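Local coordinates for cyanophycinase-like exopeptidase (PDB 6NQC), which probably cleaves peptides as a serine exopeptidase of family S51, the family of the cyanophycinases, at residues F41-I46 with L87-K92; A114-F119 with S149-S154. All blocks are in the same frame, centred on the assembly; numbering follows the deposited sequence.

In the fold
Both contacts belong to the same half of the fold, where a largely parallel sheet is covered by helices, and their centres lie 10 Å apart. Contact 2 is core: strands 116-119 and 149-153 pair inside the sheet, bound by backbone hydrogen bonds, and every touching residue is buried. Contact 1 lies farther out, where helix 39-51 meets the end of helix 70-87 and the turn leading into edge strand 90-93; no hydrogen bond crosses between its segments, and it depends on apolar packing that fades toward the surface. Helix 39-51 joins them, since I46 also packs on L116 and the carbonyl of L45 probably receives a hydrogen bond from S149 OG.

Contact 1 (F41-I46 with L87-K92)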
loop_
_atom_site.group_PDB
_atom_site.type_symbol
_atom_site.label_atom_id
_atom_site.label_comp_id
_atom_site.label_asym_id
_atom_site.label_seq_id
_atom_site.Cartn_x
_atom_site.Cartn_y
_atom_site.Cartn_z
ATOM N N PHE A 41 -5.074 12.062 5.722
ATOM C CA PHE A 41 -4.945 10.614 5.891
ATOM C C PHE A 41 -3.490 10.212 6.109
ATOM O O PHE A 41 -3.181 9.445 7.046
ATOM C CB PHE A 41 -5.513 9.885 4.676
ATOM C CG PHE A 41 -5.308 8.396 4.730
ATOM C CD1 PHE A 41 -5.857 7.650 5.771
ATOM C CD2 PHE A 41 -4.561 7.757 3.769
ATOM C CE1 PHE A 41 -5.648 6.281 5.840
ATOM C CE2 PHE A 41 -4.371 6.399 3.803
ATOM C CZ PHE A 41 -4.906 5.660 4.853
ATOM N N GLU A 42 -2.579 10.691 5.235
ATOM C CA GLU A 42 -1.177 10.288 5.346
ATOM C C GLU A 42 -0.586 10.790 6.675
ATOM O O GLU A 42 0.175 10.068 7.347
ATOM C CB GLU A 42 -0.365 10.798 4.148
ATOM C CG GLU A 42 -0.687 9.984 2.850
ATOM C CD GLU A 42 -0.168 10.554 1.543
ATOM O OE1 GLU A 42 0.686 11.486 1.553
ATOM O OE2 GLU A 42 -0.594 10.026 0.492
ATOM N N LYS A 43 -0.937 12.021 7.074
ATOM C CA LYS A 43 -0.491 12.538 8.371
ATOM C C LYS A 43 -0.939 11.647 9.515
ATOM O O LYS A 43 -0.157 11.368 10.438
ATOM C CB LYS A 43 -0.993 13.955 8.589
ATOM C CG LYS A 43 -0.345 14.615 9.794
ATOM C CD LYS A 43 -0.829 16.066 9.999
ATOM C CE LYS A 43 -0.638 16.469 11.477
ATOM N NZ LYS A 43 -0.349 17.913 11.669
ATOM N N SER A 44 -2.213 11.239 9.521
ATOM C CA SER A 44 -2.710 10.380 10.593
ATOM C C SER A 44 -1.927 9.070 10.682
ATOM O O SER A 44 -1.730 8.532 11.776
ATOM C CB SER A 44 -4.206 10.096 10.385
ATOM O OG SER A 44 -4.464 9.261 9.248
ATOM N N LEU A 45 -1.515 8.510 9.535
ATOM C CA LEU A 45 -0.707 7.299 9.544
ATOM C C LEU A 45 0.653 7.556 10.175
ATOM O O LEU A 45 1.198 6.683 10.873
ATOM C CB LEU A 45 -0.512 6.787 8.117
ATOM C CG LEU A 45 -1.730 6.236 7.387
ATOM C CD1 LEU A 45 -1.386 5.869 5.922
ATOM C CD2 LEU A 45 -2.243 5.017 8.123
ATOM N N ILE A 46 1.236 8.738 9.917
ATOM C CA ILE A 46 2.514 9.069 10.531
ATOM C C ILE A 46 2.340 9.225 12.031
ATOM O O ILE A 46 3.151 8.721 12.829
ATOM C CB ILE A 46 3.103 10.345 9.921
ATOM C CG1 ILE A 46 3.433 10.095 8.469
ATOM C CG2 ILE A 46 4.330 10.801 10.718
ATOM C CD1 ILE A 46 3.567 11.365 7.661
ATOM N N LEU A 87 3.190 18.333 5.502
ATOM C CA LEU A 87 2.685 17.734 6.728
ATOM C C LEU A 87 3.589 18.012 7.932
ATOM O O LEU A 87 3.140 17.866 9.067
ATOM C CB LEU A 87 2.528 16.219 6.571
ATOM C CG LEU A 87 1.671 15.812 5.390
ATOM C CD1 LEU A 87 1.520 14.285 5.305
ATOM C CD2 LEU A 87 0.308 16.438 5.509
ATOM N N GLY A 88 4.854 18.364 7.698
ATOM C CA GLY A 88 5.764 18.636 8.795
ATOM C C GLY A 88 6.640 17.500 9.244
ATOM O O GLY A 88 7.111 17.531 10.382
ATOM N N TYR A 89 6.911 16.508 8.396
ATOM C CA TYR A 89 7.788 15.398 8.739
ATOM C C TYR A 89 8.849 15.209 7.669
ATOM O O TYR A 89 8.613 15.456 6.473
ATOM C CB TYR A 89 6.971 14.092 8.910
ATOM C CG TYR A 89 5.841 14.261 9.889
ATOM C CD1 TYR A 89 6.052 14.157 11.263
ATOM C CD2 TYR A 89 4.568 14.571 9.452
ATOM C CE1 TYR A 89 5.008 14.349 12.160
ATOM C CE2 TYR A 89 3.535 14.739 10.324
ATOM C CZ TYR A 89 3.754 14.644 11.674
ATOM O OH TYR A 89 2.701 14.829 12.528
ATOM N N GLU A 90 10.035 14.799 8.122
ATOM C CA GLU A 90 11.117 14.474 7.216
ATOM C C GLU A 90 10.757 13.250 6.360
ATOM O O GLU A 90 10.281 12.231 6.867
ATOM C CB GLU A 90 12.372 14.177 8.020
ATOM C CG GLU A 90 13.604 14.062 7.163
ATOM C CD GLU A 90 14.801 13.642 7.952
ATOM O OE1 GLU A 90 14.614 13.260 9.131
ATOM O OE2 GLU A 90 15.920 13.678 7.389
ATOM N N SER A 91 10.950 13.368 5.056
ATOM C CA SER A 91 10.780 12.231 4.155
ATOM C C SER A 91 12.104 11.498 3.994
ATOM O O SER A 91 13.192 12.067 4.178
ATOM C CB SER A 91 10.262 12.725 2.810
ATOM O OG SER A 91 11.109 13.756 2.335
ATOM N N LYS A 92 12.009 10.207 3.673
ATOM C CA LYS A 92 13.151 9.384 3.302
ATOM C C LYS A 92 12.747 8.629 2.041
ATOM O O LYS A 92 11.963 7.675 2.126
ATOM C CB LYS A 92 13.531 8.414 4.414
ATOM C CG LYS A 92 13.893 9.129 5.722
ATOM C CD LYS A 92 15.211 9.844 5.581
ATOM C CE LYS A 92 15.965 9.895 6.898
ATOM N NZ LYS A 92 17.085 10.874 6.822
#
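I46 lays its CG2 methyl squarely on the ring of Y89, 3.7 Å from the ring centroid and only 5° off the normal, a well-formed CH-pi contact. Its other branch works separately: CG1 stands beside the backbone N (chi1 -65°), and I46 CD1 at its end lies 3.8 Å from Y89 CD2. A beta-branched residue suits this place because CG2 sits over the ring centre while CD1 comes up outside its rim. Alongside, L87 from the end of helix 70-87 packs against the flank of helix 39-51. L87 CD1 lies over E42 and K43, 3.8 Å from K43 N, and also meets I46 CD1 at 4.3 Å. Branched and apolar, leucine suits a flank of mostly aliphatic carbon. This is the tight part of the contact.

The outer side is looser. K43, partly exposed, runs across Y89 at about a right angle, with CG at the ring edge, 3.9 Å from Y89 CE2, and CE equally far from Y89 OH. Only the lysine's aliphatic stem touches the tyrosine; its amine end runs on beyond the phenol oxygen at the partly exposed side. No hydrogen bond crosses between the segments.

G88 makes the sharp change of direction between L87 and Y89. With positive phi it is the C-prime residue of a Schellman motif that ends helix 70-87, a backbone shape that calls for glycine. Beneath the packed side chains, E42 and I46 rest on F58 of strand 57-61, and E42 bonds to Q83 of helix 70-87; strand 90-93 then pairs with 57-61 as the sheet's outermost strand on this side.

Contact 2 (A114-F119 with S149-S154); sequences AALIYF and SLAGCS
A151 offers a small methyl where Y118 brings a large ring: A151 CB lies 3.8 Å from Y118 CD2, and a short side chain is what allows the tyrosine to lean across the neighbouring strand. Farther along, the far end of the tyrosine packs against the cysteine, with Y118 CE1 3.7 Å and Y118 OH 3.3 Å from C153 CB. L116 completes this face, its CD1 settling between the CB atoms of S149 and A151.

On the other face L150 is the bump. With CG anti to the backbone N (chi1 177°) and chi2 at 68°, its CD1 turns toward the partner strand, 3.5 Å from I117 O, and lies between I117 and F119, 3.9 Å from I117 CB and likewise from F119 CE2. G152 pairs with F119 and puts no side chain next to it.

Beneath these shapes, strands 116-119 and 149-153 run parallel, stitched by five backbone hydrogen bonds. F119 N to A151 O is the straightest, 2.9 Å long with 169° at the hydrogen, and C153 N donates to F119 O over 3.0 Å.

Main-chain polarity is thus paired inside a buried, mostly apolar setting, while S149 sends its hydroxyl to L45 O. The regular bonding continues to C153, just before S154, which sits on a probable nucleophile elbow and bonds weakly to H189, consistent with the serine of a Ser-His-Glu triad presented from a firmly hydrogen-bonded strand end.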
loop_
_atom_site.group_PDB
_atom_site.type_symbol
_atom_site.label_atom_id
_atom_site.label_comp_id
_atom_site.label_asym_id
_atom_site.label_seq_id
_atom_site.Cartn_x
_atom_site.Cartn_y
_atom_site.Cartn_z
ATOM N N ALA A 114 10.469 3.403 11.268
ATOM C CA ALA A 114 9.813 4.411 10.442
ATOM C C ALA A 114 8.357 4.528 10.860
ATOM O O ALA A 114 7.658 3.518 10.940
ATOM C CB ALA A 114 9.962 4.067 8.950
ATOM N N ALA A 115 7.896 5.760 11.116
ATOM C CA ALA A 115 6.494 5.939 11.479
ATOM C C ALA A 115 5.550 5.529 10.342
ATOM O O ALA A 115 4.456 4.985 10.587
ATOM C CB ALA A 115 6.198 7.376 11.863
ATOM N N LEU A 116 5.941 5.806 9.109
ATOM C CA LEU A 116 5.165 5.359 7.952
ATOM C C LEU A 116 6.087 4.881 6.842
ATOM O O LEU A 116 7.080 5.537 6.496
ATOM C CB LEU A 116 4.258 6.503 7.439
ATOM C CG LEU A 116 3.550 6.367 6.094
ATOM C CD1 LEU A 116 2.586 5.180 6.051
ATOM C CD2 LEU A 116 2.797 7.615 5.736
ATOM N N ILE A 117 5.733 3.735 6.263
ATOM C CA ILE A 117 6.364 3.233 5.049
ATOM C C ILE A 117 5.272 3.168 3.998
ATOM O O ILE A 117 4.193 2.623 4.271
ATOM C CB ILE A 117 7.031 1.871 5.291
ATOM C CG1 ILE A 117 8.123 2.023 6.346
ATOM C CG2 ILE A 117 7.586 1.316 4.023
ATOM C CD1 ILE A 117 8.647 0.666 6.822
ATOM N N TYR A 118 5.504 3.798 2.835
ATOM C CA TYR A 118 4.502 3.973 1.782
ATOM C C TYR A 118 5.007 3.381 0.471
ATOM O O TYR A 118 6.083 3.756 0.008
ATOM C CB TYR A 118 4.191 5.472 1.601
ATOM C CG TYR A 118 2.838 5.750 1.024
ATOM C CD1 TYR A 118 2.594 5.551 -0.343
ATOM C CD2 TYR A 118 1.780 6.176 1.828
ATOM C CE1 TYR A 118 1.356 5.796 -0.879
ATOM C CE2 TYR A 118 0.530 6.398 1.285
ATOM C CZ TYR A 118 0.336 6.206 -0.086
ATOM O OH TYR A 118 -0.888 6.422 -0.680
ATOM N N PHE A 119 4.245 2.430 -0.113
ATOM C CA PHE A 119 4.508 1.962 -1.472
ATOM C C PHE A 119 3.682 2.803 -2.442
ATOM O O PHE A 119 2.454 2.729 -2.431
ATOM C CB PHE A 119 4.142 0.483 -1.656
ATOM C CG PHE A 119 4.976 -0.456 -0.857
ATOM C CD1 PHE A 119 6.337 -0.556 -1.078
ATOM C CD2 PHE A 119 4.397 -1.268 0.098
ATOM C CE1 PHE A 119 7.119 -1.449 -0.338
ATOM C CE2 PHE A 119 5.163 -2.145 0.851
ATOM C CZ PHE A 119 6.539 -2.233 0.638
ATOM N N SER A 149 3.315 2.425 10.710
ATOM C CA SER A 149 2.257 2.393 9.714
ATOM C C SER A 149 2.815 1.939 8.359
ATOM O O SER A 149 3.952 2.232 7.985
ATOM C CB SER A 149 1.619 3.774 9.560
ATOM O OG SER A 149 0.880 4.081 10.720
ATOM N N LEU A 150 1.972 1.237 7.601
ATOM C CA LEU A 150 2.319 0.756 6.274
ATOM C C LEU A 150 1.122 0.974 5.356
ATOM O O LEU A 150 -0.021 0.666 5.731
ATOM C CB LEU A 150 2.698 -0.727 6.306
ATOM C CG LEU A 150 3.038 -1.430 4.989
ATOM C CD1 LEU A 150 4.343 -0.855 4.473
ATOM C CD2 LEU A 150 3.237 -2.909 5.218
ATOM N N ALA A 151 1.385 1.541 4.174
ATOM C CA ALA A 151 0.342 1.848 3.214
ATOM C C ALA A 151 0.855 1.564 1.816
ATOM O O ALA A 151 2.059 1.603 1.554
ATOM C CB ALA A 151 -0.126 3.321 3.353
ATOM N N GLY A 152 -0.076 1.258 0.930
ATOM C CA GLY A 152 0.218 1.102 -0.473
ATOM C C GLY A 152 -0.899 1.669 -1.312
ATOM O O GLY A 152 -2.091 1.540 -0.988
ATOM N N CYS A 153 -0.504 2.352 -2.377
ATOM C CA CYS A 153 -1.430 3.025 -3.273
ATOM C C CYS A 153 -1.389 2.356 -4.643
ATOM O O CYS A 153 -0.304 2.130 -5.194
ATOM C CB CYS A 153 -1.078 4.501 -3.373
ATOM S SG CYS A 153 -2.079 5.387 -4.529
ATOM N N SER A 154 -2.574 2.006 -5.159
ATOM C CA SER A 154 -2.746 1.373 -6.467
ATOM C C SER A 154 -1.939 0.076 -6.512
ATOM O O SER A 154 -2.254 -0.867 -5.769
ATOM C CB SER A 154 -2.351 2.367 -7.568
ATOM O OG SER A 154 -2.771 1.857 -8.808
#